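Local coordinates for protein CmeC (Campylobacter jejuni, PDB 4MT4) that probably forms the trimeric outer-membrane channel through which a multidrug efflux system expels its substrates from the cell, at residues I16-E28 against Y371-Y383. Numbering follows the deposited sequence.
Sequences IDNKLGALSWEKE and YALVARKTIRLQY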
ATOM      1  N   ILE B  16     -14.413  30.612  10.172  1.00 58.56           N
ATOM      2  CA  ILE B  16     -13.960  30.120  11.469  1.00 66.21           C
ATOM      3  C   ILE B  16     -15.119  30.063  12.461  1.00 62.09           C
ATOM      4  O   ILE B  16     -16.027  30.894  12.423  1.00 64.04           O
ATOM      5  CB  ILE B  16     -12.827  30.995  12.051  1.00 75.77           C
ATOM      6  CG1 ILE B  16     -13.307  32.430  12.270  1.00 89.08           C
ATOM      7  CG2 ILE B  16     -11.606  30.968  11.140  1.00 49.36           C
ATOM      8  CD1 ILE B  16     -12.256  33.337  12.866  1.00 94.48           C
ATOM      9  N   ASP B  17     -15.082  29.073  13.347  1.00 68.50           N
ATOM     10  CA  ASP B  17     -16.151  28.873  14.321  1.00 49.35           C
ATOM     11  C   ASP B  17     -15.657  28.029  15.489  1.00 60.02           C
ATOM     12  O   ASP B  17     -15.442  26.827  15.347  1.00 63.44           O
ATOM     13  CB  ASP B  17     -17.362  28.211  13.659  1.00 63.74           C
ATOM     14  CG  ASP B  17     -18.454  27.865  14.651  1.00 77.53           C
ATOM     15  OD1 ASP B  17     -18.656  28.635  15.613  1.00 68.76           O
ATOM     16  OD2 ASP B  17     -19.112  26.821  14.467  1.00 72.05           O
ATOM     17  N   ASN B  18     -15.493  28.665  16.645  1.00 66.20           N
ATOM     18  CA  ASN B  18     -14.891  28.019  17.806  1.00 71.74           C
ATOM     19  C   ASN B  18     -15.879  27.224  18.652  1.00 74.56           C
ATOM     20  O   ASN B  18     -15.545  26.759  19.743  1.00 73.04           O
ATOM     21  CB  ASN B  18     -14.201  29.067  18.676  1.00 73.42           C
ATOM     22  CG  ASN B  18     -13.025  29.712  17.976  1.00 88.47           C
ATOM     23  OD1 ASN B  18     -11.936  29.141  17.921  1.00 94.46           O
ATOM     24  ND2 ASN B  18     -13.236  30.906  17.435  1.00 84.40           N
ATOM     25  N   LYS B  19     -17.095  27.071  18.143  1.00 62.59           N
ATOM     26  CA  LYS B  19     -18.126  26.303  18.831  1.00 73.34           C
ATOM     27  C   LYS B  19     -18.241  24.899  18.257  1.00 76.56           C
ATOM     28  O   LYS B  19     -18.965  24.057  18.783  1.00 74.35           O
ATOM     29  CB  LYS B  19     -19.472  27.022  18.738  1.00 85.18           C
ATOM     30  CG  LYS B  19     -19.501  28.318  19.517  1.00 85.27           C
ATOM     31  CD  LYS B  19     -19.206  28.066  20.984  1.00102.07           C
ATOM     32  CE  LYS B  19     -20.433  27.588  21.745  1.00109.36           C
ATOM     33  NZ  LYS B  19     -20.169  27.521  23.211  1.00 94.65           N
ATOM     34  N   LEU B  20     -17.505  24.655  17.179  1.00 71.31           N
ATOM     35  CA  LEU B  20     -17.583  23.390  16.461  1.00 66.85           C
ATOM     36  C   LEU B  20     -17.128  22.217  17.324  1.00 64.10           C
ATOM     37  O   LEU B  20     -17.692  21.127  17.250  1.00 60.58           O
ATOM     38  CB  LEU B  20     -16.749  23.457  15.180  1.00 52.61           C
ATOM     39  CG  LEU B  20     -16.722  22.190  14.319  1.00 52.47           C
ATOM     40  CD1 LEU B  20     -18.133  21.768  13.935  1.00 51.20           C
ATOM     41  CD2 LEU B  20     -15.867  22.402  13.081  1.00 64.48           C
ATOM     42  N   GLY B  21     -16.108  22.448  18.144  1.00 52.57           N
ATOM     43  CA  GLY B  21     -15.593  21.416  19.022  1.00 53.22           C
ATOM     44  C   GLY B  21     -15.658  21.803  20.486  1.00 61.38           C
ATOM     45  O   GLY B  21     -14.871  21.325  21.301  1.00 58.88           O
ATOM     46  N   ALA B  22     -16.601  22.675  20.822  1.00 60.84           N
ATOM     47  CA  ALA B  22     -16.759  23.126  22.200  1.00 69.26           C
ATOM     48  C   ALA B  22     -18.162  22.843  22.722  1.00 66.02           C
ATOM     49  O   ALA B  22     -19.152  23.129  22.052  1.00 65.72           O
ATOM     50  CB  ALA B  22     -16.443  24.610  22.307  1.00 63.01           C
ATOM     51  N   LEU B  23     -18.239  22.273  23.920  1.00 64.81           N
ATOM     52  CA  LEU B  23     -19.522  22.049  24.572  1.00 79.54           C
ATOM     53  C   LEU B  23     -20.091  23.376  25.063  1.00 81.22           C
ATOM     54  O   LEU B  23     -19.357  24.349  25.231  1.00 78.56           O
ATOM     55  CB  LEU B  23     -19.378  21.058  25.730  1.00 73.12           C
ATOM     56  CG  LEU B  23     -19.023  19.622  25.334  1.00 67.29           C
ATOM     57  CD1 LEU B  23     -18.862  18.744  26.564  1.00 56.85           C
ATOM     58  CD2 LEU B  23     -20.075  19.046  24.398  1.00 55.20           C
ATOM     59  N   SER B  24     -21.400  23.410  25.292  1.00 88.79           N
ATOM     60  CA  SER B  24     -22.092  24.644  25.657  1.00 88.99           C
ATOM     61  C   SER B  24     -21.590  25.234  26.974  1.00 88.60           C
ATOM     62  O   SER B  24     -21.685  26.442  27.196  1.00 91.19           O
ATOM     63  CB  SER B  24     -23.601  24.399  25.739  1.00 80.07           C
ATOM     64  OG  SER B  24     -23.891  23.291  26.573  1.00 94.88           O
ATOM     65  N   TRP B  25     -21.051  24.383  27.841  1.00 87.39           N
ATOM     66  CA  TRP B  25     -20.496  24.839  29.112  1.00 83.96           C
ATOM     67  C   TRP B  25     -18.973  24.902  29.064  1.00 90.25           C
ATOM     68  O   TRP B  25     -18.318  25.107  30.087  1.00 86.71           O
ATOM     69  CB  TRP B  25     -20.953  23.929  30.254  1.00 86.54           C
ATOM     70  CG  TRP B  25     -20.732  22.468  30.003  1.00 87.50           C
ATOM     71  CD1 TRP B  25     -21.621  21.584  29.463  1.00 81.89           C
ATOM     72  CD2 TRP B  25     -19.546  21.716  30.292  1.00 80.70           C
ATOM     73  NE1 TRP B  25     -21.062  20.331  29.396  1.00 88.24           N
ATOM     74  CE2 TRP B  25     -19.788  20.386  29.899  1.00 88.23           C
ATOM     75  CE3 TRP B  25     -18.303  22.041  30.845  1.00 77.46           C
ATOM     76  CZ2 TRP B  25     -18.835  19.380  30.039  1.00 82.65           C
ATOM     77  CZ3 TRP B  25     -17.357  21.041  30.984  1.00 80.95           C
ATOM     78  CH2 TRP B  25     -17.629  19.727  30.582  1.00 76.60           C
ATOM     79  N   GLU B  26     -18.415  24.729  27.869  1.00 92.69           N
ATOM     80  CA  GLU B  26     -16.970  24.773  27.678  1.00 89.66           C
ATOM     81  C   GLU B  26     -16.527  26.078  27.021  1.00 93.73           C
ATOM     82  O   GLU B  26     -17.260  26.662  26.223  1.00 89.85           O
ATOM     83  CB  GLU B  26     -16.503  23.583  26.835  1.00 81.63           C
ATOM     84  CG  GLU B  26     -16.392  22.276  27.608  1.00 77.68           C
ATOM     85  CD  GLU B  26     -15.842  21.144  26.760  1.00 78.31           C
ATOM     86  OE1 GLU B  26     -16.024  21.184  25.525  1.00 66.11           O
ATOM     87  OE2 GLU B  26     -15.225  20.216  27.326  1.00 70.45           O
ATOM     88  N   LYS B  27     -15.325  26.528  27.369  1.00 94.77           N
ATOM     89  CA  LYS B  27     -14.760  27.749  26.803  1.00 92.70           C
ATOM     90  C   LYS B  27     -14.255  27.504  25.382  1.00102.16           C
ATOM     91  O   LYS B  27     -13.504  26.558  25.131  1.00 94.66           O
ATOM     92  CB  LYS B  27     -13.631  28.279  27.698  1.00 86.15           C
ATOM     93  CG  LYS B  27     -12.418  28.841  26.963  1.00103.74           C
ATOM     94  CD  LYS B  27     -12.622  30.267  26.485  1.00105.85           C
ATOM     95  CE  LYS B  27     -11.290  30.899  26.114  1.00106.22           C
ATOM     96  NZ  LYS B  27     -10.472  29.995  25.255  1.00106.97           N
ATOM     97  N   GLU B  28     -14.684  28.350  24.452  1.00 97.95           N
ATOM     98  CA  GLU B  28     -14.227  28.249  23.072  1.00 96.06           C
ATOM     99  C   GLU B  28     -12.777  28.712  22.968  1.00100.22           C
ATOM    100  O   GLU B  28     -12.461  29.866  23.247  1.00106.35           O
ATOM    101  CB  GLU B  28     -15.118  29.070  22.141  1.00 91.03           C
ATOM    102  CG  GLU B  28     -16.363  29.637  22.803  1.00105.42           C
ATOM    103  CD  GLU B  28     -17.126  30.555  21.877  1.00111.23           C
ATOM    104  OE1 GLU B  28     -16.712  30.694  20.705  1.00 95.11           O
ATOM    105  OE2 GLU B  28     -18.140  31.137  22.316  1.00120.91           O
ATOM    106  N   TYR B 371     -14.057  15.919  12.154  1.00 47.15           N
ATOM    107  CA  TYR B 371     -14.314  14.733  12.959  1.00 48.70           C
ATOM    108  C   TYR B 371     -13.627  14.822  14.316  1.00 55.36           C
ATOM    109  O   TYR B 371     -14.237  14.533  15.343  1.00 46.18           O
ATOM    110  CB  TYR B 371     -13.858  13.465  12.231  1.00 46.87           C
ATOM    111  CG  TYR B 371     -14.228  12.199  12.969  1.00 54.21           C
ATOM    112  CD1 TYR B 371     -15.504  11.663  12.864  1.00 54.95           C
ATOM    113  CD2 TYR B 371     -13.308  11.548  13.782  1.00 53.04           C
ATOM    114  CE1 TYR B 371     -15.853  10.511  13.541  1.00 55.70           C
ATOM    115  CE2 TYR B 371     -13.650  10.397  14.463  1.00 59.09           C
ATOM    116  CZ  TYR B 371     -14.924   9.883  14.339  1.00 48.92           C
ATOM    117  OH  TYR B 371     -15.274   8.736  15.012  1.00 64.33           O
ATOM    118  N   ALA B 372     -12.361  15.229  14.317  1.00 47.83           N
ATOM    119  CA  ALA B 372     -11.583  15.314  15.548  1.00 47.95           C
ATOM    120  C   ALA B 372     -12.232  16.251  16.563  1.00 47.55           C
ATOM    121  O   ALA B 372     -12.269  15.956  17.756  1.00 46.61           O
ATOM    122  CB  ALA B 372     -10.165  15.766  15.246  1.00 42.23           C
ATOM    123  N   LEU B 373     -12.750  17.374  16.078  1.00 42.85           N
ATOM    124  CA  LEU B 373     -13.397  18.356  16.941  1.00 54.84           C
ATOM    125  C   LEU B 373     -14.721  17.837  17.493  1.00 49.55           C
ATOM    126  O   LEU B 373     -14.992  17.957  18.690  1.00 46.53           O
ATOM    127  CB  LEU B 373     -13.626  19.665  16.186  1.00 40.82           C
ATOM    128  CG  LEU B 373     -12.378  20.502  15.908  1.00 49.65           C
ATOM    129  CD1 LEU B 373     -12.718  21.714  15.049  1.00 37.80           C
ATOM    130  CD2 LEU B 373     -11.713  20.933  17.210  1.00 45.43           C
ATOM    131  N   VAL B 374     -15.543  17.262  16.618  1.00 45.40           N
ATOM    132  CA  VAL B 374     -16.844  16.741  17.024  1.00 48.48           C
ATOM    133  C   VAL B 374     -16.692  15.528  17.938  1.00 54.56           C
ATOM    134  O   VAL B 374     -17.397  15.402  18.937  1.00 54.29           O
ATOM    135  CB  VAL B 374     -17.709  16.361  15.805  1.00 52.05           C
ATOM    136  CG1 VAL B 374     -18.990  15.677  16.247  1.00 39.90           C
ATOM    137  CG2 VAL B 374     -18.030  17.599  14.979  1.00 56.01           C
ATOM    138  N   ALA B 375     -15.762  14.642  17.595  1.00 46.29           N
ATOM    139  CA  ALA B 375     -15.524  13.442  18.391  1.00 54.32           C
ATOM    140  C   ALA B 375     -15.049  13.797  19.793  1.00 49.50           C
ATOM    141  O   ALA B 375     -15.480  13.194  20.771  1.00 49.64           O
ATOM    142  CB  ALA B 375     -14.513  12.533  17.707  1.00 37.50           C
ATOM    143  N   ARG B 376     -14.168  14.787  19.881  1.00 43.44           N
ATOM    144  CA  ARG B 376     -13.588  15.195  21.156  1.00 50.83           C
ATOM    145  C   ARG B 376     -14.669  15.615  22.155  1.00 52.18           C
ATOM    146  O   ARG B 376     -14.664  15.174  23.307  1.00 45.77           O
ATOM    147  CB  ARG B 376     -12.589  16.337  20.937  1.00 42.86           C
ATOM    148  CG  ARG B 376     -11.496  16.466  21.993  1.00 47.52           C
ATOM    149  CD  ARG B 376     -12.018  17.094  23.279  1.00 48.69           C
ATOM    150  NE  ARG B 376     -12.811  18.290  23.013  1.00 56.34           N
ATOM    151  CZ  ARG B 376     -13.572  18.900  23.917  1.00 68.65           C
ATOM    152  NH1 ARG B 376     -13.652  18.424  25.152  1.00 54.05           N
ATOM    153  NH2 ARG B 376     -14.259  19.984  23.584  1.00 64.63           N
ATOM    154  N   LYS B 377     -15.594  16.460  21.710  1.00 48.83           N
ATOM    155  CA  LYS B 377     -16.639  16.969  22.591  1.00 60.57           C
ATOM    156  C   LYS B 377     -17.740  15.936  22.831  1.00 56.90           C
ATOM    157  O   LYS B 377     -18.404  15.958  23.865  1.00 55.34           O
ATOM    158  CB  LYS B 377     -17.241  18.258  22.022  1.00 57.87           C
ATOM    159  CG  LYS B 377     -18.053  18.080  20.749  1.00 53.53           C
ATOM    160  CD  LYS B 377     -18.705  19.391  20.330  1.00 54.34           C
ATOM    161  CE  LYS B 377     -19.620  19.203  19.130  1.00 50.17           C
ATOM    162  NZ  LYS B 377     -20.250  20.488  18.715  1.00 60.64           N
ATOM    163  N   THR B 378     -17.930  15.027  21.879  1.00 39.26           N
ATOM    164  CA  THR B 378     -18.942  13.987  22.025  1.00 48.93           C
ATOM    165  C   THR B 378     -18.484  12.925  23.019  1.00 58.15           C
ATOM    166  O   THR B 378     -19.260  12.471  23.860  1.00 51.82           O
ATOM    167  CB  THR B 378     -19.272  13.316  20.679  1.00 40.42           C
ATOM    168  OG1 THR B 378     -19.743  14.303  19.754  1.00 45.43           O
ATOM    169  CG2 THR B 378     -20.347  12.253  20.863  1.00 51.63           C
ATOM    170  N   ILE B 379     -17.216  12.538  22.920  1.00 48.96           N
ATOM    171  CA  ILE B 379     -16.638  11.562  23.834  1.00 54.97           C
ATOM    172  C   ILE B 379     -16.525  12.169  25.236  1.00 48.94           C
ATOM    173  O   ILE B 379     -16.565  11.455  26.241  1.00 60.30           O
ATOM    174  CB  ILE B 379     -15.257  11.075  23.337  1.00 43.88           C
ATOM    175  CG1 ILE B 379     -15.392  10.384  21.979  1.00 53.10           C
ATOM    176  CG2 ILE B 379     -14.638  10.100  24.318  1.00 53.65           C
ATOM    177  CD1 ILE B 379     -14.070  10.027  21.340  1.00 41.48           C
ATOM    178  N   ARG B 380     -16.411  13.493  25.296  1.00 48.56           N
ATOM    179  CA  ARG B 380     -16.405  14.199  26.574  1.00 47.57           C
ATOM    180  C   ARG B 380     -17.722  13.974  27.313  1.00 57.52           C
ATOM    181  O   ARG B 380     -17.742  13.805  28.533  1.00 54.28           O
ATOM    182  CB  ARG B 380     -16.164  15.696  26.365  1.00 47.36           C
ATOM    183  CG  ARG B 380     -16.170  16.510  27.648  1.00 49.39           C
ATOM    184  CD  ARG B 380     -15.133  15.998  28.634  1.00 43.62           C
ATOM    185  NE  ARG B 380     -15.142  16.763  29.877  1.00 54.39           N
ATOM    186  CZ  ARG B 380     -15.932  16.495  30.912  1.00 63.33           C
ATOM    187  NH1 ARG B 380     -16.780  15.478  30.857  1.00 54.06           N
ATOM    188  NH2 ARG B 380     -15.874  17.246  32.003  1.00 48.95           N
ATOM    189  N   LEU B 381     -18.820  13.969  26.561  1.00 47.69           N
ATOM    190  CA  LEU B 381     -20.130  13.668  27.121  1.00 54.83           C
ATOM    191  C   LEU B 381     -20.199  12.208  27.551  1.00 50.24           C
ATOM    192  O   LEU B 381     -20.742  11.888  28.607  1.00 58.48           O
ATOM    193  CB  LEU B 381     -21.236  13.970  26.108  1.00 44.12           C
ATOM    194  CG  LEU B 381     -21.394  15.425  25.666  1.00 54.89           C
ATOM    195  CD1 LEU B 381     -22.498  15.549  24.626  1.00 42.44           C
ATOM    196  CD2 LEU B 381     -21.676  16.319  26.862  1.00 48.80           C
ATOM    197  N   GLN B 382     -19.637  11.334  26.719  1.00 55.83           N
ATOM    198  CA  GLN B 382     -19.607   9.902  26.997  1.00 52.21           C
ATOM    199  C   GLN B 382     -18.853   9.590  28.284  1.00 62.00           C
ATOM    200  O   GLN B 382     -19.148   8.604  28.959  1.00 61.37           O
ATOM    201  CB  GLN B 382     -18.969   9.142  25.834  1.00 55.87           C
ATOM    202  CG  GLN B 382     -19.804   9.119  24.566  1.00 60.15           C
ATOM    203  CD  GLN B 382     -19.187   8.259  23.481  1.00 67.20           C
ATOM    204  OE1 GLN B 382     -19.850   7.398  22.904  1.00 82.25           O
ATOM    205  NE2 GLN B 382     -17.912   8.491  23.194  1.00 69.55           N
ATOM    206  N   TYR B 383     -17.877  10.430  28.617  1.00 49.74           N
ATOM    207  CA  TYR B 383     -17.096  10.257  29.837  1.00 57.35           C
ATOM    208  C   TYR B 383     -17.996  10.338  31.064  1.00 58.78           C
ATOM    209  O   TYR B 383     -17.916   9.500  31.962  1.00 44.11           O
ATOM    210  CB  TYR B 383     -15.990  11.311  29.924  1.00 49.94           C
ATOM    211  CG  TYR B 383     -14.889  10.973  30.903  1.00 60.02           C
ATOM    212  CD1 TYR B 383     -15.043  11.206  32.265  1.00 56.33           C
ATOM    213  CD2 TYR B 383     -13.692  10.425  30.464  1.00 54.65           C
ATOM    214  CE1 TYR B 383     -14.035  10.898  33.162  1.00 49.34           C
ATOM    215  CE2 TYR B 383     -12.678  10.116  31.353  1.00 63.90           C
ATOM    216  CZ  TYR B 383     -12.855  10.355  32.700  1.00 60.27           C
ATOM    217  OH  TYR B 383     -11.848  10.047  33.586  1.00 66.84           O
TER
HETATM  218  O   HOH W   1     -11.499  20.434  21.088  1.00 50.58           O
HETATM  219  O   HOH W   2     -13.463  19.351  20.249  1.00 51.30           O
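E26 and R376 approach from opposite directions and meet end-on, their flat groups nearly coplanar at 23°. Glutamate's two oxygens match two guanidinium nitrogens: OE1 of E26 receives NH2 of R376 at 2.9 Å in an almost straight bond, while OE2 offers its syn lone pair to NH1 at 3.2 Å. Arginine suits this place because its several N-H groups diverge within one plane. NH2 of R376 also reaches the carbonyl O of G21 at 2.7 Å, NE donates to a water that also lies within hydrogen-bonding distance of the carbonyl O atoms of G21 and L373, and NH1 has a further partner in Y435 of helix 411-445. The backbone N of L23 reaches OE1 of E26 from the face opposite to R376, so the type I turn L23-E26 helps to fix the acid. G21 brings its CA within 3.5 Å of the carbonyl O of L373; glycine fits because CD2 of L373 crowds the place a CB would take.

K377, the next residue after R376, has CG between its backbone N and carbonyl carbon (chi1 68°); lysine is long enough to run extended past G21, and NZ meets the carbonyl O of L20 from above the carbonyl plane. L20 crosses L373 at about a right angle, CD2 on CD1. The forked end of L23 reaches several neighbours at once: CD2 lies against CB of K377, and CD1 touches CG of R380 and CD2 of L381. W25 presents its ring edge, through CH2, to one face of the R380 guanidinium, 3.4 Å from NH2; R380 has its salt bridge with D384.

The N-terminal segment is thus fastened along helix 339-405, part of the helical tunnel characteristic of outer membrane factors, by a partly buried ion pair whose charges probably stabilise each other, with L23 packed beside it and L20 farther back.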